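Nicotinamide-nucleotide adenylyltransferase NadR family / Ribosylnicotinamide kinase (Lactococcus lactis subsp. cremoris, PDB 6GYE) probably phosphorylates nicotinamide riboside in its kinase domain and adenylylates the resulting mononucleotide toward NAD+. Local coordinates at residues D261-L273 with E322-L336. Numbering follows the deposited sequence.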
loop_
_atom_site.group_PDB
_atom_site.type_symbol
_atom_site.label_atom_id
_atom_site.label_comp_id
_atom_site.label_asym_id
_atom_site.label_seq_id
_atom_site.Cartn_x
_atom_site.Cartn_y
_atom_site.Cartn_z
ATOM N N ASP A 261 -10.518 -10.789 -10.207
ATOM C CA ASP A 261 -10.844 -9.931 -9.072
ATOM C C ASP A 261 -12.366 -9.946 -8.885
ATOM O O ASP A 261 -13.064 -10.758 -9.501
ATOM C CB ASP A 261 -10.335 -8.514 -9.332
ATOM C CG ASP A 261 -11.220 -7.777 -10.306
ATOM O OD1 ASP A 261 -11.745 -8.418 -11.251
ATOM O OD2 ASP A 261 -11.440 -6.574 -10.094
ATOM N N ALA A 262 -12.891 -8.995 -8.097
ATOM C CA ALA A 262 -14.328 -9.000 -7.821
ATOM C C ALA A 262 -15.151 -8.587 -9.039
ATOM O O ALA A 262 -16.283 -9.066 -9.208
ATOM C CB ALA A 262 -14.648 -8.101 -6.620
ATOM N N ILE A 263 -14.607 -7.729 -9.909
ATOM C CA ILE A 263 -15.335 -7.368 -11.127
ATOM C C ILE A 263 -15.597 -8.607 -11.975
ATOM O O ILE A 263 -16.701 -8.807 -12.493
ATOM C CB ILE A 263 -14.570 -6.289 -11.918
ATOM C CG1 ILE A 263 -14.580 -4.980 -11.139
ATOM C CG2 ILE A 263 -15.189 -6.092 -13.302
ATOM C CD1 ILE A 263 -14.027 -3.839 -11.875
ATOM N N VAL A 264 -14.578 -9.450 -12.145
ATOM C CA VAL A 264 -14.761 -10.698 -12.882
ATOM C C VAL A 264 -15.867 -11.533 -12.245
ATOM O O VAL A 264 -16.777 -12.014 -12.932
ATOM C CB VAL A 264 -13.434 -11.473 -12.968
ATOM C CG1 VAL A 264 -13.669 -12.902 -13.462
ATOM C CG2 VAL A 264 -12.475 -10.737 -13.881
ATOM N N THR A 265 -15.820 -11.706 -10.920
ATOM C CA THR A 265 -16.887 -12.454 -10.256
ATOM C C THR A 265 -18.230 -11.764 -10.432
ATOM O O THR A 265 -19.258 -12.436 -10.557
ATOM C CB THR A 265 -16.591 -12.615 -8.768
ATOM O OG1 THR A 265 -15.317 -13.235 -8.610
ATOM C CG2 THR A 265 -17.674 -13.508 -8.063
ATOM N N ARG A 266 -18.235 -10.425 -10.471
ATOM C CA ARG A 266 -19.482 -9.693 -10.646
ATOM C C ARG A 266 -20.061 -9.893 -12.037
ATOM O O ARG A 266 -21.281 -9.823 -12.218
ATOM C CB ARG A 266 -19.265 -8.204 -10.358
ATOM C CG ARG A 266 -20.558 -7.405 -10.210
ATOM C CD ARG A 266 -20.286 -5.934 -9.852
ATOM N NE ARG A 266 -21.519 -5.149 -9.716
ATOM C CZ ARG A 266 -22.034 -4.387 -10.675
ATOM N NH1 ARG A 266 -21.423 -4.297 -11.844
ATOM N NH2 ARG A 266 -23.151 -3.704 -10.465
ATOM N N VAL A 267 -19.216 -10.131 -13.031
ATOM C CA VAL A 267 -19.735 -10.434 -14.354
ATOM C C VAL A 267 -20.455 -11.777 -14.341
ATOM O O VAL A 267 -21.587 -11.893 -14.831
ATOM C CB VAL A 267 -18.606 -10.398 -15.395
ATOM C CG1 VAL A 267 -19.118 -10.913 -16.724
ATOM C CG2 VAL A 267 -18.043 -8.971 -15.536
ATOM N N TYR A 268 -19.827 -12.809 -13.759
ATOM C CA TYR A 268 -20.497 -14.106 -13.681
ATOM C C TYR A 268 -21.799 -14.009 -12.901
ATOM O O TYR A 268 -22.832 -14.535 -13.340
ATOM C CB TYR A 268 -19.581 -15.156 -13.061
ATOM C CG TYR A 268 -18.484 -15.618 -13.984
ATOM C CD1 TYR A 268 -18.785 -16.174 -15.226
ATOM C CD2 TYR A 268 -17.143 -15.496 -13.622
ATOM C CE1 TYR A 268 -17.779 -16.588 -16.089
ATOM C CE2 TYR A 268 -16.125 -15.927 -14.473
ATOM C CZ TYR A 268 -16.448 -16.465 -15.704
ATOM O OH TYR A 268 -15.445 -16.886 -16.550
ATOM N N ALA A 269 -21.776 -13.319 -11.755
ATOM C CA ALA A 269 -22.991 -13.181 -10.957
ATOM C C ALA A 269 -24.103 -12.516 -11.757
ATOM O O ALA A 269 -25.252 -12.983 -11.738
ATOM C CB ALA A 269 -22.706 -12.385 -9.681
ATOM N N LYS A 270 -23.776 -11.448 -12.493
ATOM C CA LYS A 270 -24.792 -10.747 -13.276
ATOM C C LYS A 270 -25.384 -11.662 -14.338
ATOM O O LYS A 270 -26.593 -11.631 -14.586
ATOM C CB LYS A 270 -24.197 -9.483 -13.910
ATOM C CG LYS A 270 -25.204 -8.602 -14.640
ATOM C CD LYS A 270 -26.259 -8.034 -13.682
ATOM C CE LYS A 270 -27.052 -6.885 -14.302
ATOM N NZ LYS A 270 -26.410 -5.547 -14.034
ATOM N N LEU A 271 -24.552 -12.506 -14.948
ATOM C CA LEU A 271 -25.015 -13.362 -16.035
ATOM C C LEU A 271 -25.807 -14.559 -15.547
ATOM O O LEU A 271 -26.710 -15.017 -16.250
ATOM C CB LEU A 271 -23.841 -13.859 -16.869
ATOM C CG LEU A 271 -23.180 -12.794 -17.740
ATOM C CD1 LEU A 271 -22.102 -13.408 -18.599
ATOM C CD2 LEU A 271 -24.247 -12.174 -18.594
ATOM N N TYR A 272 -25.482 -15.106 -14.379
ATOM C CA TYR A 272 -26.039 -16.394 -13.995
ATOM C C TYR A 272 -26.892 -16.384 -12.733
ATOM O O TYR A 272 -27.653 -17.332 -12.529
ATOM C CB TYR A 272 -24.913 -17.427 -13.824
ATOM C CG TYR A 272 -24.114 -17.629 -15.096
ATOM C CD1 TYR A 272 -24.671 -18.275 -16.192
ATOM C CD2 TYR A 272 -22.809 -17.176 -15.202
ATOM C CE1 TYR A 272 -23.953 -18.465 -17.359
ATOM C CE2 TYR A 272 -22.082 -17.360 -16.370
ATOM C CZ TYR A 272 -22.660 -18.004 -17.442
ATOM O OH TYR A 272 -21.948 -18.192 -18.603
ATOM N N LEU A 273 -26.814 -15.371 -11.909
ATOM C CA LEU A 273 -27.682 -15.432 -10.743
ATOM C C LEU A 273 -29.035 -14.818 -11.051
ATOM O O LEU A 273 -29.156 -13.947 -11.920
ATOM C CB LEU A 273 -27.047 -14.689 -9.569
ATOM C CG LEU A 273 -25.917 -15.345 -8.777
ATOM C CD1 LEU A 273 -25.409 -14.376 -7.721
ATOM C CD2 LEU A 273 -26.396 -16.643 -8.121
ATOM N N GLU A 322 -20.745 -13.101 -24.653
ATOM C CA GLU A 322 -21.635 -12.610 -23.608
ATOM C C GLU A 322 -20.833 -12.120 -22.397
ATOM O O GLU A 322 -21.052 -11.008 -21.900
ATOM C CB GLU A 322 -22.606 -13.734 -23.228
ATOM C CG GLU A 322 -24.027 -13.329 -22.861
ATOM C CD GLU A 322 -24.971 -14.536 -22.794
ATOM O OE1 GLU A 322 -25.416 -14.903 -21.683
ATOM O OE2 GLU A 322 -25.239 -15.142 -23.854
ATOM N N PHE A 323 -19.881 -12.931 -21.921
ATOM C CA PHE A 323 -19.043 -12.514 -20.796
ATOM C C PHE A 323 -18.245 -11.258 -21.130
ATOM O O PHE A 323 -18.103 -10.356 -20.296
ATOM C CB PHE A 323 -18.094 -13.645 -20.401
ATOM C CG PHE A 323 -17.102 -13.270 -19.340
ATOM C CD1 PHE A 323 -15.907 -12.642 -19.667
ATOM C CD2 PHE A 323 -17.359 -13.556 -18.009
ATOM C CE1 PHE A 323 -14.985 -12.291 -18.682
ATOM C CE2 PHE A 323 -16.453 -13.215 -17.019
ATOM C CZ PHE A 323 -15.260 -12.577 -17.355
ATOM N N HIS A 324 -17.661 -11.210 -22.321
ATOM C CA HIS A 324 -16.790 -10.095 -22.661
ATOM C C HIS A 324 -17.562 -8.782 -22.750
ATOM O O HIS A 324 -17.114 -7.761 -22.211
ATOM C CB HIS A 324 -16.062 -10.391 -23.965
ATOM C CG HIS A 324 -15.117 -9.314 -24.372
ATOM N ND1 HIS A 324 -13.841 -9.217 -23.862
ATOM C CD2 HIS A 324 -15.252 -8.294 -25.252
ATOM C CE1 HIS A 324 -13.236 -8.174 -24.401
ATOM N NE2 HIS A 324 -14.070 -7.597 -25.247
ATOM N N GLU A 325 -18.736 -8.790 -23.394
ATOM C CA GLU A 325 -19.534 -7.568 -23.468
ATOM C C GLU A 325 -19.934 -7.091 -22.081
ATOM O O GLU A 325 -19.911 -5.889 -21.801
ATOM C CB GLU A 325 -20.785 -7.771 -24.330
ATOM C CG GLU A 325 -20.534 -8.166 -25.787
ATOM C CD GLU A 325 -19.561 -7.245 -26.526
ATOM O OE1 GLU A 325 -19.463 -6.044 -26.185
ATOM O OE2 GLU A 325 -18.884 -7.731 -27.458
ATOM N N GLU A 326 -20.310 -8.013 -21.196
ATOM C CA GLU A 326 -20.717 -7.586 -19.865
ATOM C C GLU A 326 -19.521 -7.067 -19.078
ATOM O O GLU A 326 -19.637 -6.081 -18.336
ATOM C CB GLU A 326 -21.406 -8.734 -19.130
ATOM C CG GLU A 326 -21.803 -8.400 -17.700
ATOM C CD GLU A 326 -22.842 -7.289 -17.606
ATOM O OE1 GLU A 326 -23.496 -6.961 -18.627
ATOM O OE2 GLU A 326 -23.008 -6.738 -16.495
ATOM N N LEU A 327 -18.362 -7.703 -19.250
ATOM C CA LEU A 327 -17.154 -7.234 -18.582
ATOM C C LEU A 327 -16.815 -5.814 -19.015
ATOM O O LEU A 327 -16.545 -4.942 -18.177
ATOM C CB LEU A 327 -15.985 -8.177 -18.873
ATOM C CG LEU A 327 -14.592 -7.735 -18.389
ATOM C CD1 LEU A 327 -14.495 -7.638 -16.863
ATOM C CD2 LEU A 327 -13.510 -8.650 -18.919
ATOM N N MET A 328 -16.842 -5.558 -20.326
ATOM C CA MET A 328 -16.534 -4.217 -20.809
ATOM C C MET A 328 -17.556 -3.203 -20.304
ATOM O O MET A 328 -17.187 -2.087 -19.919
ATOM C CB MET A 328 -16.447 -4.205 -22.334
ATOM C CG MET A 328 -15.293 -5.040 -22.912
ATOM S SD MET A 328 -13.642 -4.783 -22.181
ATOM C CE MET A 328 -13.424 -3.020 -22.427
ATOM N N ARG A 329 -18.839 -3.567 -20.289
ATOM C CA ARG A 329 -19.843 -2.692 -19.681
ATOM C C ARG A 329 -19.455 -2.336 -18.250
ATOM O O ARG A 329 -19.501 -1.170 -17.848
ATOM C CB ARG A 329 -21.222 -3.351 -19.659
ATOM C CG ARG A 329 -22.174 -2.974 -20.758
ATOM C CD ARG A 329 -23.537 -3.610 -20.502
ATOM N NE ARG A 329 -23.534 -5.074 -20.529
ATOM C CZ ARG A 329 -23.629 -5.812 -21.632
ATOM N NH1 ARG A 329 -23.732 -5.218 -22.820
ATOM N NH2 ARG A 329 -23.629 -7.144 -21.541
ATOM N N GLN A 330 -19.081 -3.344 -17.459
ATOM C CA GLN A 330 -18.803 -3.097 -16.051
ATOM C C GLN A 330 -17.515 -2.306 -15.863
ATOM O O GLN A 330 -17.465 -1.394 -15.031
ATOM C CB GLN A 330 -18.771 -4.418 -15.278
ATOM C CG GLN A 330 -20.140 -5.128 -15.255
ATOM C CD GLN A 330 -20.275 -6.120 -14.099
ATOM O OE1 GLN A 330 -19.592 -5.997 -13.082
ATOM N NE2 GLN A 330 -21.162 -7.105 -14.254
ATOM N N LEU A 331 -16.466 -2.621 -16.630
ATOM C CA LEU A 331 -15.256 -1.807 -16.560
ATOM C C LEU A 331 -15.561 -0.349 -16.897
ATOM O O LEU A 331 -14.953 0.566 -16.328
ATOM C CB LEU A 331 -14.167 -2.371 -17.481
ATOM C CG LEU A 331 -13.542 -3.711 -17.059
ATOM C CD1 LEU A 331 -12.664 -4.324 -18.156
ATOM C CD2 LEU A 331 -12.744 -3.553 -15.790
ATOM N N ALA A 332 -16.522 -0.106 -17.786
ATOM C CA ALA A 332 -16.976 1.262 -17.982
ATOM C C ALA A 332 -17.742 1.753 -16.759
ATOM O O ALA A 332 -17.525 2.876 -16.292
ATOM C CB ALA A 332 -17.838 1.361 -19.240
ATOM N N GLU A 333 -18.627 0.915 -16.215
ATOM C CA GLU A 333 -19.416 1.305 -15.049
ATOM C C GLU A 333 -18.538 1.807 -13.902
ATOM O O GLU A 333 -18.893 2.771 -13.220
ATOM C CB GLU A 333 -20.286 0.129 -14.592
ATOM C CG GLU A 333 -21.052 0.383 -13.302
ATOM C CD GLU A 333 -21.973 -0.759 -12.913
ATOM O OE1 GLU A 333 -22.801 -0.569 -11.994
ATOM O OE2 GLU A 333 -21.891 -1.838 -13.540
ATOM N N PHE A 334 -17.373 1.200 -13.694
ATOM C CA PHE A 334 -16.490 1.599 -12.604
ATOM C C PHE A 334 -15.380 2.542 -13.063
ATOM O O PHE A 334 -14.429 2.766 -12.313
ATOM C CB PHE A 334 -15.895 0.359 -11.919
ATOM C CG PHE A 334 -16.926 -0.490 -11.218
ATOM C CD1 PHE A 334 -17.483 -0.082 -10.011
ATOM C CD2 PHE A 334 -17.376 -1.666 -11.788
ATOM C CE1 PHE A 334 -18.458 -0.839 -9.371
ATOM C CE2 PHE A 334 -18.355 -2.432 -11.157
ATOM C CZ PHE A 334 -18.896 -2.015 -9.942
ATOM N N GLY A 335 -15.479 3.085 -14.274
ATOM C CA GLY A 335 -14.545 4.105 -14.752
ATOM C C GLY A 335 -13.098 3.672 -14.886
ATOM O O GLY A 335 -12.188 4.453 -14.583
ATOM N N LEU A 336 -12.860 2.457 -15.369
ATOM C CA LEU A 336 -11.524 1.882 -15.422
ATOM C C LEU A 336 -10.938 1.840 -16.830
ATOM O O LEU A 336 -9.843 1.299 -17.018
ATOM C CB LEU A 336 -11.560 0.470 -14.841
ATOM C CG LEU A 336 -12.034 0.377 -13.393
ATOM C CD1 LEU A 336 -12.327 -1.061 -13.037
ATOM C CD2 LEU A 336 -10.983 0.944 -12.471
HETATM O O HOH W 1 -24.137 -4.255 -15.418
#
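In the P-loop kinase domain, two helices pack by knobs-into-holes on one side of the parallel sheet: the axes of helices 262-272 and 322-333 come within 9.4 Å, at 123° between their N-to-C directions. V267 is the knob from the first helix, seated among F323, E326, L327 and Q330. With chi1 at 172° its CG1 lies anti to the backbone N and meets F323 CD2 at 3.4 Å, while CG2 rests on the L327 backbone. F323 also sends CE2 over one face of the Y268 ring, near the rim, 3.5 Å from Y268 CZ; Y268 in turn stacks on W316, and F323 touches S188 in what is probably the Walker A loop. Q330 fills the reciprocal hole among I263, R266, V267 and K270. Its OE1 takes a weak bond from R266 NH1 (2.8 Å), and its NE2 binds E326 OE2 at the anti lone pair (2.9 Å); the amide is thus fixed mainly at NE2, with a weaker hold at OE1. R266 NH1 also forms a salt bridge to E333 OE2, at 3.0 Å and 49° out of the carboxylate plane, while F334 CZ lies over one guanidinium face and NH2 pairs with E282 of helix 275-290. A leucine in place of R266 would probably leave E333 and E282 without their shared cation and Q330 OE1 without this donor. A water links the charged ends of K270 and E326, accepting from K270 NZ and donating to E326 OE2. Near the N-terminus of helix 262-272, I263 reaches tip to tip toward L336, CD1 to CD1 at a tight 3.5 Å.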